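Local coordinates for ribosomal RNA small subunit methyltransferase E (Bacillus subtilis, PDB 1VHK), which probably methylates the N3 position of a specific uridine in 16S ribosomal RNA of the assembled 30S subunit, with S-adenosyl-L-methionine as methyl donor, at residues E9-Q14 and S47-E52; F21-E26 and V65-I70; M35-G40 and C55-V60; N74-L79 and Y146-P151. One frame throughout, in Å; residues are numbered along the deposited sequence.

Overall arrangement
Contacts 1, 2 and 3 belong to the small N-terminal domain, a PUA-type unit built on a mixed sheet, whereas contact 4 joins that domain's exit to the SPOUT-class methyltransferase domain. Contact 2 pairs edge strand 21-24 with strand 64-72, and contact 3, nested within the loop closed by contact 2, sets the approach to strand 42-46 against strand 52-60; their centres lie about 9 Å apart. Contact 1 sits about 12 Å from the centres of both contacts 2 and 4, at the turn between strands 42-46 and 52-60. Contact 4, last in the chain, touches contact 1 through Gly50 with Asn148 and Glu52 with Arg77, so that turn and the strand start after it are fastened to contact 4.

Contact 1. Residues E9-Q14 and S47-E52; sequences ELTKQQ and SQDGFE
Leu10 O accepts from Gln48 N at 2.8 Å, in a nearly straight bond. Two residues on, the amide of Lys12 is taken up by a side chain: Lys12 N donates to Asp49 OD2 at 2.8 Å, on the syn lone pair of the carboxylate. Asp49 reaches it with CG set between its own backbone N and carbonyl carbon (chi1 46°). Gln48 and Asp49, the one giving its amide and the other its carboxylate, are the central residues of a type I beta turn, Ser47 to Gly50, that links strands 42-46 and 52-60 of the PUA-type domain and receives the start of helix 12-16. Within the turn, Ser47 OG accepts from Phe51 N at 3.0 Å, while Ser47 CB fits against Leu10 O. An alanine here would keep that CB contact but would probably leave Phe51 N without its side-chain acceptor. At the helix start, Thr11 N donates to Gln14 OE1, and Thr11 CG2 rests against the Asp49 carboxylate. The extended Lys12 chain crosses Phe51 at about a right angle, its CD over one ring face, 4.3 Å from the centroid; its ammonium end has a cation-pi partner in Trp72.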
loop_
_atom_site.group_PDB
_atom_site.type_symbol
_atom_site.label_atom_id
_atom_site.label_comp_id
_atom_site.label_asym_id
_atom_site.label_seq_id
_atom_site.Cartn_x
_atom_site.Cartn_y
_atom_site.Cartn_z
ATOM N N GLU A 9 -6.026 -17.857 -19.899
ATOM C CA GLU A 9 -5.970 -19.230 -19.410
ATOM C C GLU A 9 -5.220 -20.152 -20.370
ATOM O O GLU A 9 -5.648 -21.266 -20.665
ATOM C CB GLU A 9 -7.374 -19.766 -19.161
ATOM C CG GLU A 9 -8.313 -18.846 -18.422
ATOM C CD GLU A 9 -8.197 -18.949 -16.917
ATOM O OE1 GLU A 9 -9.238 -18.919 -16.213
ATOM O OE2 GLU A 9 -7.052 -19.055 -16.415
ATOM N N LEU A 10 -4.095 -19.684 -20.859
ATOM C CA LEU A 10 -3.175 -20.385 -21.721
ATOM C C LEU A 10 -1.765 -20.218 -21.139
ATOM O O LEU A 10 -1.606 -19.332 -20.286
ATOM C CB LEU A 10 -3.234 -19.836 -23.132
ATOM C CG LEU A 10 -4.294 -20.390 -24.085
ATOM C CD1 LEU A 10 -4.590 -21.855 -23.776
ATOM C CD2 LEU A 10 -5.560 -19.562 -24.096
ATOM N N THR A 11 -0.844 -21.076 -21.484
ATOM C CA THR A 11 0.538 -21.003 -20.963
ATOM C C THR A 11 1.354 -20.232 -21.967
ATOM O O THR A 11 0.844 -20.115 -23.100
ATOM C CB THR A 11 1.087 -22.436 -20.813
ATOM O OG1 THR A 11 0.338 -23.112 -19.788
ATOM C CG2 THR A 11 2.556 -22.423 -20.431
ATOM N N LYS A 12 2.546 -19.716 -21.678
ATOM C CA LYS A 12 3.258 -19.047 -22.775
ATOM C C LYS A 12 3.415 -20.002 -23.962
ATOM O O LYS A 12 3.048 -19.653 -25.089
ATOM C CB LYS A 12 4.595 -18.444 -22.397
ATOM C CG LYS A 12 5.324 -17.851 -23.623
ATOM C CD LYS A 12 6.714 -17.388 -23.225
ATOM C CE LYS A 12 7.573 -17.145 -24.462
ATOM N NZ LYS A 12 8.905 -16.627 -24.051
ATOM N N GLN A 13 3.907 -21.218 -23.724
ATOM C CA GLN A 13 4.097 -22.164 -24.817
ATOM C C GLN A 13 2.851 -22.521 -25.577
ATOM O O GLN A 13 2.925 -22.713 -26.810
ATOM C CB GLN A 13 4.906 -23.381 -24.352
ATOM C CG GLN A 13 6.327 -22.934 -23.931
ATOM C CD GLN A 13 7.290 -24.089 -23.826
ATOM O OE1 GLN A 13 6.898 -25.191 -23.437
ATOM N NE2 GLN A 13 8.554 -23.851 -24.164
ATOM N N GLN A 14 1.667 -22.500 -24.964
ATOM C CA GLN A 14 0.421 -22.733 -25.678
ATOM C C GLN A 14 0.076 -21.538 -26.568
ATOM O O GLN A 14 -0.574 -21.715 -27.590
ATOM C CB GLN A 14 -0.755 -23.027 -24.757
ATOM C CG GLN A 14 -0.718 -24.328 -24.006
ATOM C CD GLN A 14 -1.876 -24.554 -23.065
ATOM O OE1 GLN A 14 -2.431 -23.645 -22.446
ATOM N NE2 GLN A 14 -2.279 -25.818 -22.928
ATOM N N SER A 47 0.125 -14.709 -19.345
ATOM C CA SER A 47 -0.253 -16.128 -19.359
ATOM C C SER A 47 -0.438 -16.719 -17.970
ATOM O O SER A 47 -0.070 -16.125 -16.951
ATOM C CB SER A 47 0.797 -16.947 -20.110
ATOM O OG SER A 47 2.097 -16.699 -19.602
ATOM N N GLN A 48 -0.858 -17.996 -17.891
ATOM C CA GLN A 48 -1.072 -18.607 -16.586
ATOM C C GLN A 48 0.255 -18.809 -15.831
ATOM O O GLN A 48 0.208 -19.012 -14.611
ATOM C CB GLN A 48 -1.785 -19.920 -16.564
ATOM C CG GLN A 48 -2.668 -20.420 -17.638
ATOM C CD GLN A 48 -3.014 -21.897 -17.446
ATOM O OE1 GLN A 48 -2.185 -22.646 -16.907
ATOM N NE2 GLN A 48 -4.220 -22.294 -17.837
ATOM N N ASP A 49 1.354 -18.915 -16.552
ATOM C CA ASP A 49 2.659 -19.132 -15.976
ATOM C C ASP A 49 3.445 -17.859 -15.749
ATOM O O ASP A 49 4.680 -17.905 -15.641
ATOM C CB ASP A 49 3.474 -20.169 -16.719
ATOM C CG ASP A 49 3.564 -20.138 -18.201
ATOM O OD1 ASP A 49 4.518 -20.769 -18.761
ATOM O OD2 ASP A 49 2.716 -19.563 -18.915
ATOM N N GLY A 50 2.770 -16.717 -15.716
ATOM C CA GLY A 50 3.382 -15.445 -15.452
ATOM C C GLY A 50 4.045 -14.707 -16.573
ATOM O O GLY A 50 4.642 -13.636 -16.302
ATOM N N PHE A 51 3.910 -15.116 -17.833
ATOM C CA PHE A 51 4.553 -14.402 -18.936
ATOM C C PHE A 51 3.694 -13.315 -19.562
ATOM O O PHE A 51 2.580 -13.550 -20.020
ATOM C CB PHE A 51 4.992 -15.443 -19.982
ATOM C CG PHE A 51 6.126 -16.288 -19.474
ATOM C CD1 PHE A 51 5.893 -17.550 -18.941
ATOM C CD2 PHE A 51 7.423 -15.816 -19.503
ATOM C CE1 PHE A 51 6.932 -18.317 -18.464
ATOM C CE2 PHE A 51 8.473 -16.574 -19.017
ATOM C CZ PHE A 51 8.222 -17.824 -18.482
ATOM N N GLU A 52 4.192 -12.086 -19.642
ATOM C CA GLU A 52 3.524 -10.921 -20.162
ATOM C C GLU A 52 3.767 -10.617 -21.633
ATOM O O GLU A 52 4.880 -10.356 -22.089
ATOM C CB GLU A 52 3.963 -9.669 -19.348
ATOM C CG GLU A 52 3.191 -8.417 -19.726
ATOM C CD GLU A 52 3.494 -7.206 -18.858
ATOM O OE1 GLU A 52 2.696 -6.948 -17.919
ATOM O OE2 GLU A 52 4.483 -6.487 -19.133
#

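Contact 2. Residues F21-E26 and V65-I70; sequences FSITGE and VSCLVI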
loop_
_atom_site.group_PDB
_atom_site.type_symbol
_atom_site.label_atom_id
_atom_site.label_comp_id
_atom_site.label_asym_id
_atom_site.label_seq_id
_atom_site.Cartn_x
_atom_site.Cartn_y
_atom_site.Cartn_z
ATOM N N PHE A 21 -3.997 -16.148 -31.128
ATOM C CA PHE A 21 -4.664 -16.882 -30.049
ATOM C C PHE A 21 -5.984 -16.176 -29.781
ATOM O O PHE A 21 -6.110 -15.016 -30.154
ATOM C CB PHE A 21 -3.807 -16.994 -28.801
ATOM C CG PHE A 21 -3.561 -15.689 -28.097
ATOM C CD1 PHE A 21 -2.530 -14.858 -28.505
ATOM C CD2 PHE A 21 -4.374 -15.271 -27.060
ATOM C CE1 PHE A 21 -2.301 -13.648 -27.882
ATOM C CE2 PHE A 21 -4.159 -14.064 -26.438
ATOM C CZ PHE A 21 -3.118 -13.249 -26.847
ATOM N N SER A 22 -6.952 -16.854 -29.190
ATOM C CA SER A 22 -8.243 -16.231 -28.952
ATOM C C SER A 22 -8.691 -16.273 -27.499
ATOM O O SER A 22 -8.433 -17.191 -26.736
ATOM C CB SER A 22 -9.317 -16.845 -29.855
ATOM O OG SER A 22 -9.180 -18.243 -29.893
ATOM N N ILE A 23 -9.397 -15.209 -27.135
ATOM C CA ILE A 23 -9.909 -14.992 -25.807
ATOM C C ILE A 23 -11.385 -15.353 -25.718
ATOM O O ILE A 23 -12.222 -14.792 -26.431
ATOM C CB ILE A 23 -9.726 -13.503 -25.403
ATOM C CG1 ILE A 23 -8.280 -13.077 -25.630
ATOM C CG2 ILE A 23 -10.154 -13.291 -23.963
ATOM C CD1 ILE A 23 -7.941 -11.668 -25.228
ATOM N N THR A 24 -11.705 -16.307 -24.837
ATOM C CA THR A 24 -13.088 -16.713 -24.635
ATOM C C THR A 24 -13.521 -16.529 -23.179
ATOM O O THR A 24 -12.716 -16.413 -22.260
ATOM C CB THR A 24 -13.383 -18.150 -25.088
ATOM O OG1 THR A 24 -12.441 -19.046 -24.498
ATOM C CG2 THR A 24 -13.323 -18.290 -26.597
ATOM N N GLY A 25 -14.815 -16.209 -23.006
ATOM C CA GLY A 25 -15.411 -16.051 -21.714
ATOM C C GLY A 25 -15.706 -14.642 -21.246
ATOM O O GLY A 25 -16.200 -13.787 -21.979
ATOM N N GLU A 26 -15.490 -14.431 -19.948
ATOM C CA GLU A 26 -15.688 -13.191 -19.239
ATOM C C GLU A 26 -15.034 -12.001 -19.960
ATOM O O GLU A 26 -15.683 -11.012 -20.251
ATOM C CB GLU A 26 -15.024 -13.266 -17.846
ATOM C CG GLU A 26 -15.950 -13.229 -16.654
ATOM C CD GLU A 26 -15.203 -13.410 -15.340
ATOM O OE1 GLU A 26 -15.738 -14.077 -14.426
ATOM O OE2 GLU A 26 -14.063 -12.903 -15.233
ATOM N N VAL A 65 -12.395 -13.279 -29.271
ATOM C CA VAL A 65 -11.494 -12.164 -29.599
ATOM C C VAL A 65 -10.135 -12.748 -29.973
ATOM O O VAL A 65 -9.563 -13.524 -29.210
ATOM C CB VAL A 65 -11.371 -11.162 -28.456
ATOM C CG1 VAL A 65 -10.047 -10.412 -28.495
ATOM C CG2 VAL A 65 -12.514 -10.144 -28.478
ATOM N N SER A 66 -9.667 -12.440 -31.176
ATOM C CA SER A 66 -8.393 -13.009 -31.624
ATOM C C SER A 66 -7.263 -12.002 -31.465
ATOM O O SER A 66 -7.462 -10.825 -31.747
ATOM C CB SER A 66 -8.497 -13.504 -33.061
ATOM O OG SER A 66 -9.423 -14.581 -33.147
ATOM N N CYS A 67 -6.109 -12.487 -31.000
ATOM C CA CYS A 67 -4.959 -11.670 -30.756
ATOM C C CYS A 67 -3.662 -12.199 -31.371
ATOM O O CYS A 67 -3.398 -13.380 -31.427
ATOM C CB CYS A 67 -4.695 -11.501 -29.242
ATOM S SG CYS A 67 -6.135 -11.128 -28.240
ATOM N N LEU A 68 -2.836 -11.246 -31.751
ATOM C CA LEU A 68 -1.509 -11.435 -32.313
ATOM C C LEU A 68 -0.501 -10.884 -31.299
ATOM O O LEU A 68 -0.731 -9.759 -30.854
ATOM C CB LEU A 68 -1.423 -10.578 -33.586
ATOM C CG LEU A 68 -0.033 -10.161 -34.054
ATOM C CD1 LEU A 68 0.782 -11.359 -34.508
ATOM C CD2 LEU A 68 -0.134 -9.107 -35.138
ATOM N N VAL A 69 0.465 -11.668 -30.858
ATOM C CA VAL A 69 1.419 -11.139 -29.877
ATOM C C VAL A 69 2.496 -10.337 -30.576
ATOM O O VAL A 69 3.273 -10.862 -31.361
ATOM C CB VAL A 69 1.970 -12.144 -28.882
ATOM C CG1 VAL A 69 1.647 -13.565 -29.237
ATOM C CG2 VAL A 69 3.476 -11.967 -28.639
ATOM N N ILE A 70 2.557 -9.037 -30.283
ATOM C CA ILE A 70 3.570 -8.199 -30.930
ATOM C C ILE A 70 4.849 -8.072 -30.141
ATOM O O ILE A 70 5.913 -7.762 -30.705
ATOM C CB ILE A 70 2.959 -6.841 -31.306
ATOM C CG1 ILE A 70 2.504 -6.075 -30.081
ATOM C CG2 ILE A 70 1.785 -7.098 -32.257
ATOM C CD1 ILE A 70 1.873 -4.715 -30.313
#
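An antiparallel strand pairing joins residues Phe21-Ile23, at the edge of the mixed sheet of the PUA-type domain, to strand 64-72, which has strand 52-60 on its other flank. Phe21 faces Cys67, and Ile23 faces Val65, as hydrogen-bonded pairs; Ser22 and Ser66 form the non-hydrogen-bonded pair between them. Cys67 N to Phe21 O, at 2.7 Å, is nearly straight, whereas Val65 N to Ile23 O is longer at 3.2 Å. Val65 O accepts from Ile23 N and also receives a CA-H...O contact from Ser22 CA. Phe21, Ile23, Val65 and Cys67 share one face of the sheet. The Phe21 ring is turned over Cys67 by a chi1 of 67°, which places CG between the backbone N and carbonyl carbon. Cys67 CB then lies over one ring face, offset toward the rim, 3.7 Å from the centroid; the sulfur approaches obliquely at 4.4 Å from the same centroid. Ile23 CD1 touches Cys67 SG at 3.6 Å and runs alongside Val65, while Ile31 of helix 26-35 covers both Ile23 and Val65. The backbone N and O of these four residues thus pair the strands, and the thiol, wedged between ring and isoleucine, offers an apolar, polarisable surface.

Contact 3. Residues M35-G40 and C55-V60; sequences MRMNEG and CELQSV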
loop_
_atom_site.group_PDB
_atom_site.type_symbol
_atom_site.label_atom_id
_atom_site.label_comp_id
_atom_site.label_asym_id
_atom_site.label_seq_id
_atom_site.Cartn_x
_atom_site.Cartn_y
_atom_site.Cartn_z
HETATM N N MSE A 35 -15.518 -2.216 -22.883
HETATM C CA MSE A 35 -14.533 -1.268 -23.402
HETATM C C MSE A 35 -14.784 -0.895 -24.857
HETATM O O MSE A 35 -14.416 0.186 -25.303
HETATM C CB MSE A 35 -13.137 -1.892 -23.258
HETATM C CG MSE A 35 -12.804 -2.298 -21.836
HETATM SE SE MSE A 35 -12.373 -0.814 -20.717
HETATM C CE MSE A 35 -11.158 0.151 -21.821
ATOM N N ARG A 36 -15.425 -1.767 -25.613
ATOM C CA ARG A 36 -15.716 -1.648 -27.014
ATOM C C ARG A 36 -14.499 -1.412 -27.886
ATOM O O ARG A 36 -14.391 -0.445 -28.636
ATOM C CB ARG A 36 -16.859 -0.677 -27.322
ATOM C CG ARG A 36 -18.215 -1.385 -27.340
ATOM C CD ARG A 36 -19.366 -0.450 -27.707
ATOM N NE ARG A 36 -20.645 -1.134 -27.475
ATOM C CZ ARG A 36 -21.105 -2.110 -28.266
ATOM N NH1 ARG A 36 -22.271 -2.701 -28.003
ATOM N NH2 ARG A 36 -20.391 -2.500 -29.316
HETATM N N MSE A 37 -13.561 -2.361 -27.860
HETATM C CA MSE A 37 -12.338 -2.278 -28.634
HETATM C C MSE A 37 -12.485 -2.842 -30.037
HETATM O O MSE A 37 -13.271 -3.743 -30.305
HETATM C CB MSE A 37 -11.201 -2.998 -27.886
HETATM C CG MSE A 37 -10.797 -2.246 -26.623
HETATM SE SE MSE A 37 -9.377 -3.078 -25.656
HETATM C CE MSE A 37 -7.869 -2.542 -26.671
ATOM N N ASN A 38 -11.684 -2.297 -30.963
ATOM C CA ASN A 38 -11.733 -2.717 -32.346
ATOM C C ASN A 38 -10.423 -3.371 -32.781
ATOM O O ASN A 38 -9.402 -3.227 -32.124
ATOM C CB ASN A 38 -12.009 -1.515 -33.274
ATOM C CG ASN A 38 -13.213 -0.707 -32.822
ATOM O OD1 ASN A 38 -14.343 -1.200 -32.845
ATOM N ND2 ASN A 38 -12.954 0.520 -32.387
ATOM N N GLU A 39 -10.493 -4.067 -33.919
ATOM C CA GLU A 39 -9.288 -4.667 -34.484
ATOM C C GLU A 39 -8.243 -3.561 -34.661
ATOM O O GLU A 39 -8.568 -2.439 -35.035
ATOM C CB GLU A 39 -9.565 -5.372 -35.791
ATOM C CG GLU A 39 -10.504 -4.652 -36.737
ATOM C CD GLU A 39 -9.833 -3.517 -37.486
ATOM O OE1 GLU A 39 -8.763 -3.756 -38.095
ATOM O OE2 GLU A 39 -10.369 -2.384 -37.459
ATOM N N GLY A 40 -7.009 -3.876 -34.289
ATOM C CA GLY A 40 -5.925 -2.912 -34.355
ATOM C C GLY A 40 -5.615 -2.368 -32.961
ATOM O O GLY A 40 -4.577 -1.755 -32.736
ATOM N N CYS A 55 -0.239 -7.452 -26.939
ATOM C CA CYS A 55 -1.040 -8.032 -28.003
ATOM C C CYS A 55 -1.832 -6.985 -28.784
ATOM O O CYS A 55 -2.187 -5.932 -28.269
ATOM C CB CYS A 55 -2.005 -9.088 -27.462
ATOM S SG CYS A 55 -1.246 -10.336 -26.407
ATOM N N GLU A 56 -2.106 -7.348 -30.030
ATOM C CA GLU A 56 -2.888 -6.566 -30.972
ATOM C C GLU A 56 -4.174 -7.309 -31.326
ATOM O O GLU A 56 -4.166 -8.498 -31.652
ATOM C CB GLU A 56 -2.053 -6.282 -32.227
ATOM C CG GLU A 56 -2.493 -5.138 -33.090
ATOM C CD GLU A 56 -1.437 -4.514 -33.964
ATOM O OE1 GLU A 56 -0.669 -3.640 -33.493
ATOM O OE2 GLU A 56 -1.375 -4.807 -35.186
ATOM N N LEU A 57 -5.328 -6.652 -31.191
ATOM C CA LEU A 57 -6.582 -7.316 -31.551
ATOM C C LEU A 57 -6.678 -7.437 -33.077
ATOM O O LEU A 57 -6.748 -6.473 -33.819
ATOM C CB LEU A 57 -7.783 -6.645 -30.959
ATOM C CG LEU A 57 -8.107 -6.839 -29.481
ATOM C CD1 LEU A 57 -7.574 -8.162 -28.945
ATOM C CD2 LEU A 57 -7.615 -5.671 -28.647
ATOM N N GLN A 58 -6.544 -8.673 -33.530
ATOM C CA GLN A 58 -6.624 -9.061 -34.921
ATOM C C GLN A 58 -8.098 -9.301 -35.269
ATOM O O GLN A 58 -8.615 -8.779 -36.248
ATOM C CB GLN A 58 -5.811 -10.331 -35.157
ATOM C CG GLN A 58 -5.969 -10.946 -36.528
ATOM C CD GLN A 58 -4.748 -11.702 -37.002
ATOM O OE1 GLN A 58 -4.796 -12.462 -37.985
ATOM N NE2 GLN A 58 -3.630 -11.498 -36.312
ATOM N N SER A 59 -8.794 -9.968 -34.345
ATOM C CA SER A 59 -10.218 -10.239 -34.561
ATOM C C SER A 59 -11.048 -9.958 -33.324
ATOM O O SER A 59 -10.643 -10.285 -32.199
ATOM C CB SER A 59 -10.406 -11.677 -35.033
ATOM O OG SER A 59 -11.721 -12.125 -34.818
ATOM N N VAL A 60 -12.177 -9.270 -33.500
ATOM C CA VAL A 60 -13.065 -8.941 -32.399
ATOM C C VAL A 60 -14.518 -9.282 -32.728
ATOM O O VAL A 60 -15.187 -8.628 -33.521
ATOM C CB VAL A 60 -12.951 -7.495 -31.921
ATOM C CG1 VAL A 60 -11.624 -7.242 -31.209
ATOM C CG2 VAL A 60 -13.128 -6.500 -33.052
#
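Gly40 N donates to Leu57 O at 2.7 Å, with an angle of 163° at the hydrogen. The same oxygen receives a CA-H...O contact from Glu39, 3.2 Å from Glu39 CA to Leu57 O, and this carbonyl therefore meets two successive residues of the loop 37-40. The apolar part is carried by selenomethionine Met37 and Leu57, whose side chains cross at about a right angle. Met37 runs out extended to SE and then bends at chi3 (79°), which swings CE onto Leu57 CD2 at 3.7 Å. Ile43 of strand 42-46 touches both of these side chains. Van der Waals contacts with the backbone complete the seam: Val60 CG2 lies 3.7 Å from Glu39 N and also nears Met37 O, while Glu39 CB rests 3.6 Å from Gln58 O. Gly40 adopts a positive phi (103°) at which a side chain would be jammed against the preceding carbonyl oxygen. The strand itself bends at Gln58, where Gln58 and Ser59 both face Ser66 in a classic beta bulge. Together these features form the corner of a small PUA-type sheet, in which the loop leaving helix 26-35 is led alongside the bulged strand 52-60 and on into strand 42-46.

Contact 4. Residues N74-L79 and Y146-P151; sequences NENREL and YRNEVP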
loop_
_atom_site.group_PDB
_atom_site.type_symbol
_atom_site.label_atom_id
_atom_site.label_comp_id
_atom_site.label_asym_id
_atom_site.label_seq_id
_atom_site.Cartn_x
_atom_site.Cartn_y
_atom_site.Cartn_z
ATOM N N ASN A 74 9.068 -9.647 -21.130
ATOM C CA ASN A 74 10.049 -10.163 -20.201
ATOM C C ASN A 74 10.055 -9.420 -18.872
ATOM O O ASN A 74 11.045 -9.471 -18.140
ATOM C CB ASN A 74 11.446 -10.085 -20.825
ATOM C CG ASN A 74 11.630 -11.165 -21.879
ATOM O OD1 ASN A 74 11.287 -12.308 -21.609
ATOM N ND2 ASN A 74 12.156 -10.767 -23.026
ATOM N N GLU A 75 8.984 -8.745 -18.545
ATOM C CA GLU A 75 8.831 -7.940 -17.361
ATOM C C GLU A 75 8.292 -8.757 -16.200
ATOM O O GLU A 75 7.310 -9.474 -16.338
ATOM C CB GLU A 75 7.866 -6.774 -17.656
ATOM C CG GLU A 75 8.541 -5.491 -18.078
ATOM C CD GLU A 75 9.500 -4.944 -17.042
ATOM O OE1 GLU A 75 10.651 -4.615 -17.411
ATOM O OE2 GLU A 75 9.135 -4.806 -15.851
ATOM N N ASN A 76 9.021 -8.773 -15.088
ATOM C CA ASN A 76 8.536 -9.470 -13.916
ATOM C C ASN A 76 8.407 -8.484 -12.751
ATOM O O ASN A 76 9.404 -7.963 -12.261
ATOM C CB ASN A 76 9.349 -10.669 -13.440
ATOM C CG ASN A 76 8.554 -11.338 -12.301
ATOM O OD1 ASN A 76 8.558 -10.901 -11.162
ATOM N ND2 ASN A 76 7.743 -12.317 -12.666
ATOM N N ARG A 77 7.176 -8.370 -12.265
ATOM C CA ARG A 77 6.938 -7.391 -11.199
ATOM C C ARG A 77 6.566 -8.043 -9.897
ATOM O O ARG A 77 6.038 -7.366 -9.018
ATOM C CB ARG A 77 5.915 -6.362 -11.671
ATOM C CG ARG A 77 6.311 -5.627 -12.932
ATOM C CD ARG A 77 5.226 -4.689 -13.412
ATOM N NE ARG A 77 5.554 -3.986 -14.647
ATOM C CZ ARG A 77 5.332 -4.422 -15.880
ATOM N NH1 ARG A 77 4.775 -5.603 -16.088
ATOM N NH2 ARG A 77 5.684 -3.647 -16.919
ATOM N N GLU A 78 6.907 -9.323 -9.742
ATOM C CA GLU A 78 6.567 -10.044 -8.514
ATOM C C GLU A 78 7.568 -9.809 -7.401
ATOM O O GLU A 78 8.750 -9.546 -7.643
ATOM C CB GLU A 78 6.375 -11.526 -8.809
ATOM C CG GLU A 78 5.120 -11.894 -9.576
ATOM C CD GLU A 78 3.798 -11.455 -9.012
ATOM O OE1 GLU A 78 3.492 -11.639 -7.801
ATOM O OE2 GLU A 78 2.974 -10.885 -9.776
ATOM N N LEU A 79 7.083 -9.728 -6.157
ATOM C CA LEU A 79 8.004 -9.590 -5.019
ATOM C C LEU A 79 8.996 -10.764 -5.047
ATOM O O LEU A 79 8.563 -11.895 -5.290
ATOM C CB LEU A 79 7.268 -9.689 -3.696
ATOM C CG LEU A 79 6.679 -8.497 -3.014
ATOM C CD1 LEU A 79 6.144 -8.892 -1.629
ATOM C CD2 LEU A 79 7.636 -7.322 -2.924
ATOM N N TYR A 146 -0.438 -4.624 -12.683
ATOM C CA TYR A 146 0.512 -5.285 -13.551
ATOM C C TYR A 146 1.231 -6.410 -12.843
ATOM O O TYR A 146 2.439 -6.578 -12.994
ATOM C CB TYR A 146 1.512 -4.266 -14.133
ATOM C CG TYR A 146 0.953 -3.532 -15.322
ATOM C CD1 TYR A 146 1.734 -3.197 -16.409
ATOM C CD2 TYR A 146 -0.409 -3.264 -15.417
ATOM C CE1 TYR A 146 1.208 -2.577 -17.514
ATOM C CE2 TYR A 146 -0.952 -2.654 -16.523
ATOM C CZ TYR A 146 -0.133 -2.296 -17.577
ATOM O OH TYR A 146 -0.686 -1.642 -18.656
ATOM N N ARG A 147 0.476 -7.164 -12.063
ATOM C CA ARG A 147 1.045 -8.342 -11.406
ATOM C C ARG A 147 1.212 -9.422 -12.495
ATOM O O ARG A 147 0.615 -9.310 -13.563
ATOM C CB ARG A 147 0.107 -8.830 -10.305
ATOM C CG ARG A 147 0.106 -8.049 -9.032
ATOM C CD ARG A 147 1.397 -8.205 -8.235
ATOM N NE ARG A 147 1.528 -9.516 -7.629
ATOM C CZ ARG A 147 0.880 -9.945 -6.558
ATOM N NH1 ARG A 147 0.031 -9.157 -5.919
ATOM N NH2 ARG A 147 1.100 -11.175 -6.140
ATOM N N ASN A 148 2.102 -10.372 -12.267
ATOM C CA ASN A 148 2.337 -11.472 -13.174
ATOM C C ASN A 148 1.534 -12.696 -12.718
ATOM O O ASN A 148 1.603 -13.732 -13.373
ATOM C CB ASN A 148 3.808 -11.860 -13.246
ATOM C CG ASN A 148 4.639 -10.784 -13.938
ATOM O OD1 ASN A 148 4.874 -9.744 -13.320
ATOM N ND2 ASN A 148 5.049 -11.028 -15.178
ATOM N N GLU A 149 0.815 -12.538 -11.617
ATOM C CA GLU A 149 -0.001 -13.535 -11.010
ATOM C C GLU A 149 -1.166 -12.886 -10.233
ATOM O O GLU A 149 -1.024 -11.788 -9.715
ATOM C CB GLU A 149 0.769 -14.405 -9.988
ATOM C CG GLU A 149 0.940 -13.762 -8.631
ATOM C CD GLU A 149 1.036 -14.664 -7.440
ATOM O OE1 GLU A 149 1.893 -15.579 -7.415
ATOM O OE2 GLU A 149 0.255 -14.478 -6.455
ATOM N N VAL A 150 -2.224 -13.658 -10.070
ATOM C CA VAL A 150 -3.390 -13.246 -9.292
ATOM C C VAL A 150 -3.349 -13.943 -7.933
ATOM O O VAL A 150 -3.305 -15.176 -7.847
ATOM C CB VAL A 150 -4.681 -13.665 -10.029
ATOM C CG1 VAL A 150 -5.897 -13.320 -9.187
ATOM C CG2 VAL A 150 -4.711 -13.016 -11.416
ATOM N N PRO A 151 -3.271 -13.180 -6.864
ATOM C CA PRO A 151 -3.174 -13.757 -5.534
ATOM C C PRO A 151 -4.417 -14.562 -5.180
ATOM O O PRO A 151 -5.535 -14.150 -5.448
ATOM C CB PRO A 151 -2.960 -12.597 -4.598
ATOM C CG PRO A 151 -2.823 -11.392 -5.420
ATOM C CD PRO A 151 -3.218 -11.710 -6.828
#
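Glu75 O accepts from Asn148 ND2 at 3.0 Å, in the carbonyl plane; the same amide nitrogen also donates to Gly50 O. Asn76 follows with its side-chain amide stacked on that of Asn148, the two planes 17° apart, and its OD1 closes an Asx turn by taking the backbone N of Glu78. Arg77 N donates to Asn148 OD1 at 2.9 Å, coming from above the carbonyl plane. The extended Arg77 chain runs beside Tyr146, whose CD1 sits over the centre of the guanidinium 3.8 Å from its plane, and the guanidinium meets the ring at its edge. The Arg77 charge is paired with Glu52. Glu78 bends at chi2 (-55°) and turns its carboxylate toward Arg147: Glu78 OE1 takes both Arg147 NE and NH2, and Glu78 OE2 shares NE. Glu78 OE2 keeps its anti lone pair for Asn148 N at 2.7 Å. Arg147 NH2 also forms a salt bridge with Glu149 OE2. A glutamine in place of Glu78 would probably leave Arg147 with Glu149 alone of these two carboxylates and, with its NH2 turned that way, deprive Asn148 N of its acceptor. Arg147 also donates to Thr103 O and Ala107 O, and Arg232 of the second subunit packs on it and bonds to Arg77 O. The contact ties the linker between strands 64-72 and 82-88 to the loop from helix 131-144 to strand 152-153, beside the dimer interface.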